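Local atomic coordinates of S-adenosylmethionine:2-demethylmenaquinone methyltransferase (Geobacillus kaustophilus, PDB entry 2PCN), a protein that is a member of the RraA-like family, with an alpha/beta fold, and forms an assembly of three chains. Residues L19-Y24 with G87-G92; A35-F40 with V44-A49; P138-Y143 with V149-K154. One frame throughout, in Å; residues are numbered along the deposited sequence.

Contact 1 (L19-Y24 with G87-G92); sequences LPFQSY and GVIIHG
The F21 ring takes the CG2 methyl of I89 over one face and the backbone oxygen of I90 at its rim, and these two approaches account for most of what joins 19-24 to 87-92. The backbones stay apart: the nearest pair of CA atoms, those of F21 and I89, is separated by 8.5 Å, so the F21 ring spans the gap, to a side chain and to a backbone oxygen. From F21, CB leaves the chain toward 87-92, and CG is anti to the carbonyl carbon (chi1 -71°), which carries the ring toward 87-92. CD1 is the first ring atom to come near it, lying 4.1 Å from I90 O. CE1 comes closer, 3.6 Å from the same I90 O, and that oxygen sits at the ring edge, near the ring plane. At the far end CZ is 3.6 Å from I89 CG2. This methyl stands over one face, 4.0 Å from the F21 centroid and 29° off the ring normal, which meets the geometry of a CH-pi contact. The side chains of F21 and I89 cross at about a right angle.

A second, smaller contact lies beside the first. L19 CD2 approaches the H91 ring obliquely, 3.4 Å from ND1. That nitrogen is covered here and has no polar partner in the model. H91 is the centre of an inverse gamma turn, where the chain turns a corner after strand 87-90, and its ring also stacks on F131.

Strand 87-90 runs between the parallel strands 58-62 and 106-109 of the mixed sheet. Strand 22-23 pairs antiparallel with 106-109, F21 touches M108, and the side chain of I90 leaves the backbone away from 19-24 and touches L71 and L72 of strand 70-72.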
loop_
_atom_site.group_PDB
_atom_site.type_symbol
_atom_site.label_atom_id
_atom_site.label_comp_id
_atom_site.label_asym_id
_atom_site.label_seq_id
_atom_site.Cartn_x
_atom_site.Cartn_y
_atom_site.Cartn_z
ATOM N N LEU A 19 -8.501 -5.978 -10.616
ATOM C CA LEU A 19 -8.518 -5.025 -9.521
ATOM C C LEU A 19 -7.644 -5.524 -8.373
ATOM O O LEU A 19 -7.875 -6.607 -7.833
ATOM C CB LEU A 19 -9.953 -4.826 -9.030
ATOM C CG LEU A 19 -10.180 -3.923 -7.815
ATOM C CD1 LEU A 19 -9.774 -2.488 -8.139
ATOM C CD2 LEU A 19 -11.646 -3.982 -7.419
ATOM N N PRO A 20 -6.612 -4.749 -8.003
ATOM C CA PRO A 20 -5.732 -5.155 -6.907
ATOM C C PRO A 20 -6.424 -4.856 -5.582
ATOM O O PRO A 20 -6.960 -3.766 -5.389
ATOM C CB PRO A 20 -4.496 -4.288 -7.124
ATOM C CG PRO A 20 -5.083 -3.024 -7.654
ATOM C CD PRO A 20 -6.103 -3.528 -8.655
ATOM N N PHE A 21 -6.419 -5.825 -4.678
ATOM C CA PHE A 21 -7.056 -5.650 -3.380
ATOM C C PHE A 21 -6.040 -5.495 -2.264
ATOM O O PHE A 21 -4.892 -5.923 -2.387
ATOM C CB PHE A 21 -7.921 -6.868 -3.037
ATOM C CG PHE A 21 -9.166 -6.992 -3.861
ATOM C CD1 PHE A 21 -10.287 -6.223 -3.569
ATOM C CD2 PHE A 21 -9.233 -7.907 -4.905
ATOM C CE1 PHE A 21 -11.460 -6.365 -4.299
ATOM C CE2 PHE A 21 -10.404 -8.056 -5.644
ATOM C CZ PHE A 21 -11.518 -7.283 -5.338
ATOM N N GLN A 22 -6.474 -4.879 -1.171
ATOM C CA GLN A 22 -5.632 -4.744 0.005
ATOM C C GLN A 22 -6.131 -5.914 0.847
ATOM O O GLN A 22 -7.333 -6.180 0.864
ATOM C CB GLN A 22 -5.912 -3.432 0.743
ATOM C CG GLN A 22 -5.672 -2.178 -0.080
ATOM C CD GLN A 22 -4.279 -2.137 -0.670
ATOM O OE1 GLN A 22 -3.287 -2.293 0.041
ATOM N NE2 GLN A 22 -4.198 -1.922 -1.978
ATOM N N SER A 23 -5.225 -6.618 1.521
ATOM C CA SER A 23 -5.613 -7.756 2.356
ATOM C C SER A 23 -5.688 -7.290 3.807
ATOM O O SER A 23 -4.704 -6.793 4.352
ATOM C CB SER A 23 -4.592 -8.885 2.216
ATOM O OG SER A 23 -5.043 -10.058 2.870
ATOM N N TYR A 24 -6.851 -7.466 4.431
ATOM C CA TYR A 24 -7.064 -7.017 5.806
ATOM C C TYR A 24 -7.250 -8.098 6.870
ATOM O O TYR A 24 -7.092 -7.823 8.056
ATOM C CB TYR A 24 -8.283 -6.095 5.853
ATOM C CG TYR A 24 -8.132 -4.819 5.067
ATOM C CD1 TYR A 24 -7.325 -3.778 5.535
ATOM C CD2 TYR A 24 -8.793 -4.646 3.853
ATOM C CE1 TYR A 24 -7.183 -2.594 4.809
ATOM C CE2 TYR A 24 -8.656 -3.468 3.121
ATOM C CZ TYR A 24 -7.850 -2.447 3.605
ATOM O OH TYR A 24 -7.707 -1.290 2.875
ATOM N N GLY A 87 -13.972 -16.419 3.685
ATOM C CA GLY A 87 -13.573 -15.025 3.624
ATOM C C GLY A 87 -14.559 -14.139 2.894
ATOM O O GLY A 87 -15.629 -14.590 2.479
ATOM N N VAL A 88 -14.195 -12.870 2.748
ATOM C CA VAL A 88 -15.036 -11.896 2.064
ATOM C C VAL A 88 -14.172 -11.060 1.120
ATOM O O VAL A 88 -13.055 -10.677 1.467
ATOM C CB VAL A 88 -15.722 -10.935 3.071
ATOM C CG1 VAL A 88 -16.733 -10.055 2.344
ATOM C CG2 VAL A 88 -16.399 -11.729 4.190
ATOM N N ILE A 89 -14.688 -10.797 -0.076
ATOM C CA ILE A 89 -13.989 -9.981 -1.070
ATOM C C ILE A 89 -14.945 -8.839 -1.379
ATOM O O ILE A 89 -16.064 -9.064 -1.846
ATOM C CB ILE A 89 -13.687 -10.782 -2.350
ATOM C CG1 ILE A 89 -12.730 -11.931 -2.014
ATOM C CG2 ILE A 89 -13.081 -9.864 -3.409
ATOM C CD1 ILE A 89 -12.478 -12.894 -3.156
ATOM N N ILE A 90 -14.503 -7.611 -1.124
ATOM C CA ILE A 90 -15.370 -6.453 -1.305
ATOM C C ILE A 90 -14.901 -5.382 -2.281
ATOM O O ILE A 90 -13.819 -4.818 -2.129
ATOM C CB ILE A 90 -15.611 -5.762 0.062
ATOM C CG1 ILE A 90 -15.957 -6.814 1.117
ATOM C CG2 ILE A 90 -16.725 -4.730 -0.057
ATOM C CD1 ILE A 90 -16.115 -6.262 2.517
ATOM N N HIS A 91 -15.725 -5.110 -3.288
ATOM C CA HIS A 91 -15.417 -4.056 -4.244
ATOM C C HIS A 91 -15.992 -2.835 -3.537
ATOM O O HIS A 91 -17.070 -2.334 -3.876
ATOM C CB HIS A 91 -16.122 -4.308 -5.580
ATOM C CG HIS A 91 -15.862 -3.251 -6.611
ATOM N ND1 HIS A 91 -14.678 -2.548 -6.672
ATOM C CD2 HIS A 91 -16.629 -2.787 -7.623
ATOM C CE1 HIS A 91 -14.730 -1.690 -7.679
ATOM N NE2 HIS A 91 -15.905 -1.816 -8.272
ATOM N N GLY A 92 -15.258 -2.395 -2.519
ATOM C CA GLY A 92 -15.661 -1.270 -1.698
ATOM C C GLY A 92 -14.767 -1.223 -0.469
ATOM O O GLY A 92 -13.708 -1.853 -0.453
#

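Contact 2 (A35-F40 with V44-A49); sequences ATVDVF and VLVREA
Strand 35-38 and helix 44-49 run nearly antiparallel, at 164° between their N-to-C directions, with short-segment axes 8.5 Å apart at closest approach. V37 and V46 form the nearest CA pair, at 6.4 Å. This is the first half of a beta-alpha-beta unit, strand 30-38, helix 44-52 and strand 58-62, in which the helix packs on the sheet.

V37 carries the contact with both methyls. CG1, placed anti to the backbone N (chi1 -179°), lies 4.0 Å from L45 CB and 4.1 Å from V46 CG2. The other branch, CG2, reaches one turn further along the helix and meets A49 CB at 3.8 Å. V37 thus fits among three helix side chains, crossing V46 at about a right angle. V39 repeats the pattern more loosely: its CG1 is 4.4 Å from L45 CB. T36 and D38 point away from the helix; OG1 of T36 bonds to V127 O, while D38 OD1 forms a salt bridge with K64.

The side-chain-to-side-chain contacts are all between carbons, at distances of ordinary van der Waals packing. The chemistry therefore implies a hydrophobic seam, held by burial and shape rather than by directed bonds.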
loop_
_atom_site.group_PDB
_atom_site.type_symbol
_atom_site.label_atom_id
_atom_site.label_comp_id
_atom_site.label_asym_id
_atom_site.label_seq_id
_atom_site.Cartn_x
_atom_site.Cartn_y
_atom_site.Cartn_z
ATOM N N ALA A 35 -20.571 -16.766 -3.101
ATOM C CA ALA A 35 -21.926 -16.361 -2.748
ATOM C C ALA A 35 -21.838 -14.881 -3.110
ATOM O O ALA A 35 -20.836 -14.236 -2.791
ATOM C CB ALA A 35 -22.172 -16.529 -1.258
ATOM N N THR A 36 -22.858 -14.341 -3.774
ATOM C CA THR A 36 -22.809 -12.942 -4.194
ATOM C C THR A 36 -23.803 -11.984 -3.557
ATOM O O THR A 36 -24.908 -12.366 -3.159
ATOM C CB THR A 36 -22.998 -12.810 -5.724
ATOM O OG1 THR A 36 -24.318 -13.244 -6.078
ATOM C CG2 THR A 36 -21.975 -13.653 -6.473
ATOM N N VAL A 37 -23.391 -10.724 -3.483
ATOM C CA VAL A 37 -24.220 -9.649 -2.953
ATOM C C VAL A 37 -23.896 -8.406 -3.772
ATOM O O VAL A 37 -22.729 -8.051 -3.940
ATOM C CB VAL A 37 -23.916 -9.342 -1.470
ATOM C CG1 VAL A 37 -24.836 -8.231 -0.981
ATOM C CG2 VAL A 37 -24.101 -10.585 -0.623
ATOM N N ASP A 38 -24.932 -7.749 -4.284
ATOM C CA ASP A 38 -24.763 -6.544 -5.088
ATOM C C ASP A 38 -25.453 -5.399 -4.349
ATOM O O ASP A 38 -26.674 -5.396 -4.194
ATOM C CB ASP A 38 -25.390 -6.764 -6.467
ATOM C CG ASP A 38 -25.052 -5.663 -7.452
ATOM O OD1 ASP A 38 -23.870 -5.268 -7.536
ATOM O OD2 ASP A 38 -25.972 -5.205 -8.159
ATOM N N VAL A 39 -24.664 -4.434 -3.885
ATOM C CA VAL A 39 -25.201 -3.302 -3.132
ATOM C C VAL A 39 -24.515 -1.987 -3.479
ATOM O O VAL A 39 -23.559 -1.951 -4.253
ATOM C CB VAL A 39 -25.024 -3.516 -1.610
ATOM C CG1 VAL A 39 -25.719 -4.801 -1.177
ATOM C CG2 VAL A 39 -23.534 -3.571 -1.262
ATOM N N PHE A 40 -25.019 -0.909 -2.890
ATOM C CA PHE A 40 -24.453 0.417 -3.087
ATOM C C PHE A 40 -24.567 1.200 -1.782
ATOM O O PHE A 40 -25.627 1.747 -1.455
ATOM C CB PHE A 40 -25.175 1.163 -4.210
ATOM C CG PHE A 40 -24.586 2.512 -4.510
ATOM C CD1 PHE A 40 -23.256 2.632 -4.889
ATOM C CD2 PHE A 40 -25.356 3.664 -4.392
ATOM C CE1 PHE A 40 -22.693 3.883 -5.145
ATOM C CE2 PHE A 40 -24.805 4.918 -4.646
ATOM C CZ PHE A 40 -23.469 5.026 -5.024
ATOM N N VAL A 44 -27.103 -4.199 4.646
ATOM C CA VAL A 44 -28.065 -5.081 5.300
ATOM C C VAL A 44 -28.020 -6.469 4.664
ATOM O O VAL A 44 -28.061 -7.480 5.360
ATOM C CB VAL A 44 -29.500 -4.538 5.186
ATOM C CG1 VAL A 44 -30.497 -5.598 5.654
ATOM C CG2 VAL A 44 -29.635 -3.276 6.022
ATOM N N LEU A 45 -27.941 -6.513 3.338
ATOM C CA LEU A 45 -27.887 -7.787 2.637
ATOM C C LEU A 45 -26.538 -8.470 2.814
ATOM O O LEU A 45 -26.435 -9.689 2.681
ATOM C CB LEU A 45 -28.199 -7.588 1.153
ATOM C CG LEU A 45 -29.658 -7.176 0.932
ATOM C CD1 LEU A 45 -29.901 -6.906 -0.544
ATOM C CD2 LEU A 45 -30.577 -8.286 1.442
ATOM N N VAL A 46 -25.503 -7.689 3.107
ATOM C CA VAL A 46 -24.184 -8.271 3.340
ATOM C C VAL A 46 -24.297 -9.040 4.653
ATOM O O VAL A 46 -23.839 -10.176 4.766
ATOM C CB VAL A 46 -23.089 -7.188 3.483
ATOM C CG1 VAL A 46 -21.752 -7.841 3.810
ATOM C CG2 VAL A 46 -22.982 -6.385 2.193
ATOM N N ARG A 47 -24.930 -8.417 5.643
ATOM C CA ARG A 47 -25.104 -9.066 6.934
ATOM C C ARG A 47 -25.963 -10.320 6.826
ATOM O O ARG A 47 -25.604 -11.369 7.351
ATOM C CB ARG A 47 -25.732 -8.106 7.947
ATOM C CG ARG A 47 -26.084 -8.787 9.262
ATOM C CD ARG A 47 -26.179 -7.802 10.406
ATOM N NE ARG A 47 -26.229 -8.503 11.687
ATOM C CZ ARG A 47 -25.830 -7.985 12.844
ATOM N NH1 ARG A 47 -25.346 -6.749 12.889
ATOM N NH2 ARG A 47 -25.908 -8.706 13.954
ATOM N N GLU A 48 -27.099 -10.218 6.146
ATOM C CA GLU A 48 -27.983 -11.370 6.016
ATOM C C GLU A 48 -27.284 -12.533 5.318
ATOM O O GLU A 48 -27.491 -13.697 5.675
ATOM C CB GLU A 48 -29.257 -10.979 5.264
ATOM C CG GLU A 48 -29.942 -9.759 5.860
ATOM C CD GLU A 48 -31.383 -9.616 5.416
ATOM O OE1 GLU A 48 -31.654 -9.788 4.209
ATOM O OE2 GLU A 48 -32.242 -9.324 6.276
ATOM N N ALA A 49 -26.452 -12.220 4.328
ATOM C CA ALA A 49 -25.715 -13.250 3.608
ATOM C C ALA A 49 -24.740 -13.946 4.561
ATOM O O ALA A 49 -24.686 -15.178 4.626
ATOM C CB ALA A 49 -24.950 -12.629 2.432
#

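Contact 3 (P138-Y143 with V149-K154)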
loop_
_atom_site.group_PDB
_atom_site.type_symbol
_atom_site.label_atom_id
_atom_site.label_comp_id
_atom_site.label_asym_id
_atom_site.label_seq_id
_atom_site.Cartn_x
_atom_site.Cartn_y
_atom_site.Cartn_z
ATOM N N PRO A 138 -22.756 -17.029 -8.844
ATOM C CA PRO A 138 -23.014 -17.833 -7.648
ATOM C C PRO A 138 -22.646 -19.285 -7.952
ATOM O O PRO A 138 -22.932 -19.783 -9.038
ATOM C CB PRO A 138 -24.515 -17.657 -7.435
ATOM C CG PRO A 138 -24.763 -16.274 -7.951
ATOM C CD PRO A 138 -23.952 -16.258 -9.227
ATOM N N GLY A 139 -22.002 -19.956 -7.005
ATOM C CA GLY A 139 -21.628 -21.341 -7.233
ATOM C C GLY A 139 -20.241 -21.494 -7.828
ATOM O O GLY A 139 -19.668 -22.584 -7.797
ATOM N N ALA A 140 -19.706 -20.413 -8.388
ATOM C CA ALA A 140 -18.366 -20.448 -8.962
ATOM C C ALA A 140 -17.386 -20.543 -7.798
ATOM O O ALA A 140 -17.781 -20.392 -6.645
ATOM C CB ALA A 140 -18.102 -19.181 -9.776
ATOM N N TYR A 141 -16.116 -20.802 -8.097
ATOM C CA TYR A 141 -15.096 -20.923 -7.059
ATOM C C TYR A 141 -14.043 -19.831 -7.165
ATOM O O TYR A 141 -13.544 -19.543 -8.252
ATOM C CB TYR A 141 -14.420 -22.294 -7.146
ATOM C CG TYR A 141 -15.110 -23.377 -6.347
ATOM C CD1 TYR A 141 -14.759 -23.619 -5.019
ATOM C CD2 TYR A 141 -16.130 -24.145 -6.909
ATOM C CE1 TYR A 141 -15.405 -24.600 -4.269
ATOM C CE2 TYR A 141 -16.785 -25.128 -6.167
ATOM C CZ TYR A 141 -16.416 -25.351 -4.848
ATOM O OH TYR A 141 -17.057 -26.322 -4.112
ATOM N N VAL A 142 -13.698 -19.227 -6.032
ATOM C CA VAL A 142 -12.695 -18.174 -6.026
ATOM C C VAL A 142 -11.493 -18.559 -5.168
ATOM O O VAL A 142 -11.635 -19.155 -4.101
ATOM C CB VAL A 142 -13.294 -16.836 -5.521
ATOM C CG1 VAL A 142 -13.798 -16.988 -4.092
ATOM C CG2 VAL A 142 -12.255 -15.729 -5.618
ATOM N N TYR A 143 -10.307 -18.225 -5.656
ATOM C CA TYR A 143 -9.065 -18.520 -4.953
ATOM C C TYR A 143 -8.331 -17.199 -4.791
ATOM O O TYR A 143 -8.142 -16.464 -5.760
ATOM C CB TYR A 143 -8.213 -19.488 -5.774
ATOM C CG TYR A 143 -8.913 -20.792 -6.087
ATOM C CD1 TYR A 143 -8.877 -21.860 -5.193
ATOM C CD2 TYR A 143 -9.641 -20.943 -7.265
ATOM C CE1 TYR A 143 -9.551 -23.051 -5.465
ATOM C CE2 TYR A 143 -10.318 -22.128 -7.548
ATOM C CZ TYR A 143 -10.270 -23.177 -6.645
ATOM O OH TYR A 143 -10.935 -24.350 -6.929
ATOM N N VAL A 149 -6.304 -12.708 -7.243
ATOM C CA VAL A 149 -7.563 -13.425 -7.100
ATOM C C VAL A 149 -7.989 -13.993 -8.450
ATOM O O VAL A 149 -8.028 -13.276 -9.448
ATOM C CB VAL A 149 -8.673 -12.480 -6.591
ATOM C CG1 VAL A 149 -9.992 -13.237 -6.476
ATOM C CG2 VAL A 149 -8.270 -11.877 -5.247
ATOM N N VAL A 150 -8.305 -15.284 -8.474
ATOM C CA VAL A 150 -8.734 -15.943 -9.698
ATOM C C VAL A 150 -10.038 -16.691 -9.457
ATOM O O VAL A 150 -10.279 -17.205 -8.363
ATOM C CB VAL A 150 -7.658 -16.922 -10.219
ATOM C CG1 VAL A 150 -6.363 -16.162 -10.477
ATOM C CG2 VAL A 150 -7.431 -18.047 -9.220
ATOM N N VAL A 151 -10.874 -16.745 -10.488
ATOM C CA VAL A 151 -12.175 -17.395 -10.392
ATOM C C VAL A 151 -12.364 -18.504 -11.423
ATOM O O VAL A 151 -12.091 -18.314 -12.607
ATOM C CB VAL A 151 -13.304 -16.362 -10.584
ATOM C CG1 VAL A 151 -14.658 -17.044 -10.505
ATOM C CG2 VAL A 151 -13.186 -15.267 -9.534
ATOM N N ALA A 152 -12.838 -19.658 -10.962
ATOM C CA ALA A 152 -13.099 -20.798 -11.839
ATOM C C ALA A 152 -14.592 -21.113 -11.738
ATOM O O ALA A 152 -15.232 -20.780 -10.742
ATOM C CB ALA A 152 -12.273 -22.003 -11.400
ATOM N N ASN A 153 -15.152 -21.749 -12.761
ATOM C CA ASN A 153 -16.575 -22.069 -12.733
ATOM C C ASN A 153 -16.892 -23.341 -11.956
ATOM O O ASN A 153 -18.036 -23.795 -11.933
ATOM C CB ASN A 153 -17.125 -22.168 -14.158
ATOM C CG ASN A 153 -17.253 -20.811 -14.827
ATOM O OD1 ASN A 153 -17.663 -20.713 -15.984
ATOM N ND2 ASN A 153 -16.905 -19.754 -14.097
ATOM N N LYS A 154 -15.876 -23.909 -11.316
ATOM C CA LYS A 154 -16.045 -25.119 -10.521
ATOM C C LYS A 154 -14.800 -25.411 -9.696
ATOM O O LYS A 154 -13.747 -24.814 -9.919
ATOM C CB LYS A 154 -16.378 -26.314 -11.423
ATOM C CG LYS A 154 -15.461 -26.499 -12.626
ATOM C CD LYS A 154 -14.087 -27.017 -12.238
ATOM C CE LYS A 154 -13.255 -27.318 -13.475
ATOM N NZ LYS A 154 -13.081 -26.115 -14.340
#
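Four backbone hydrogen bonds join Y141 to A152 and Y143 to V150, two for each pair. Y141 N donates to A152 O and A152 N to Y141 O, both at 2.8 Å; Y143 N reaches V150 O at 2.9 Å, and V150 N returns to Y143 O at 3.0 Å. All four are close to straight, with N-H...O angles of 167-168°. Between these pairs lies the non-hydrogen-bonded pair V142 and V151, whose CA atoms are 4.5 Å apart. Weaker CA-H...O contacts supplement the ladder, among them V151 CA to Y141 O.

This pairing defines a beta hairpin of strands 141-145 and 148-152, their N-to-C directions 158° apart over 141-143 and 149-152, so close to antiparallel. Each strand has another neighbour: V142 bonds through its backbone to G32 of strand 30-38, and V151 to Q15 of strand 14-16.

Apolar contacts occupy both faces. On the face of V142 and V151, V142 CG2 presses against V149 CG1 at 3.5 Å, tighter than usual for two carbons. CG1 of V142 takes the crowded position between N and the carbonyl carbon (chi1 61°), which leaves CG2 anti to N and facing V149. W136 also touches all three of these valines. On the face of Y141 and Y143, Y143 CB meets V150 CG2 at 3.8 Å, and A152 CB lies at the Y143 ring edge. V150 additionally packs on P114 of the second subunit.

Aromatic-to-backbone packing extends past the ladder, where Y141 CD2 lies 3.3 Å from K154 C, the ring approached obliquely. The polar ends turn elsewhere: Y143 OH hydrogen-bonds L156 N, and K154 NZ forms a salt bridge with E13.

From the N terminus, the chain first passes 19-24, whose partner arrives only at 87-92, so contact 1 closes a long loop. Contact 2 is nested inside it and closes a short one, from strand 30-38 into helix 44-52. Contact 3 follows in series, as a hairpin near the C terminus. All three reach the same mixed sheet. Contacts 1 and 3 touch through apolar side chains, I89 CD1 lying 3.8 Å from V142 CG2, while contacts 2 and 3 meet where T36 of strand 30-38 packs on P138, just before strand 141-145, its neighbour in the sheet. Contacts 1 and 2 do not touch, their nearest atoms being about 6 Å apart.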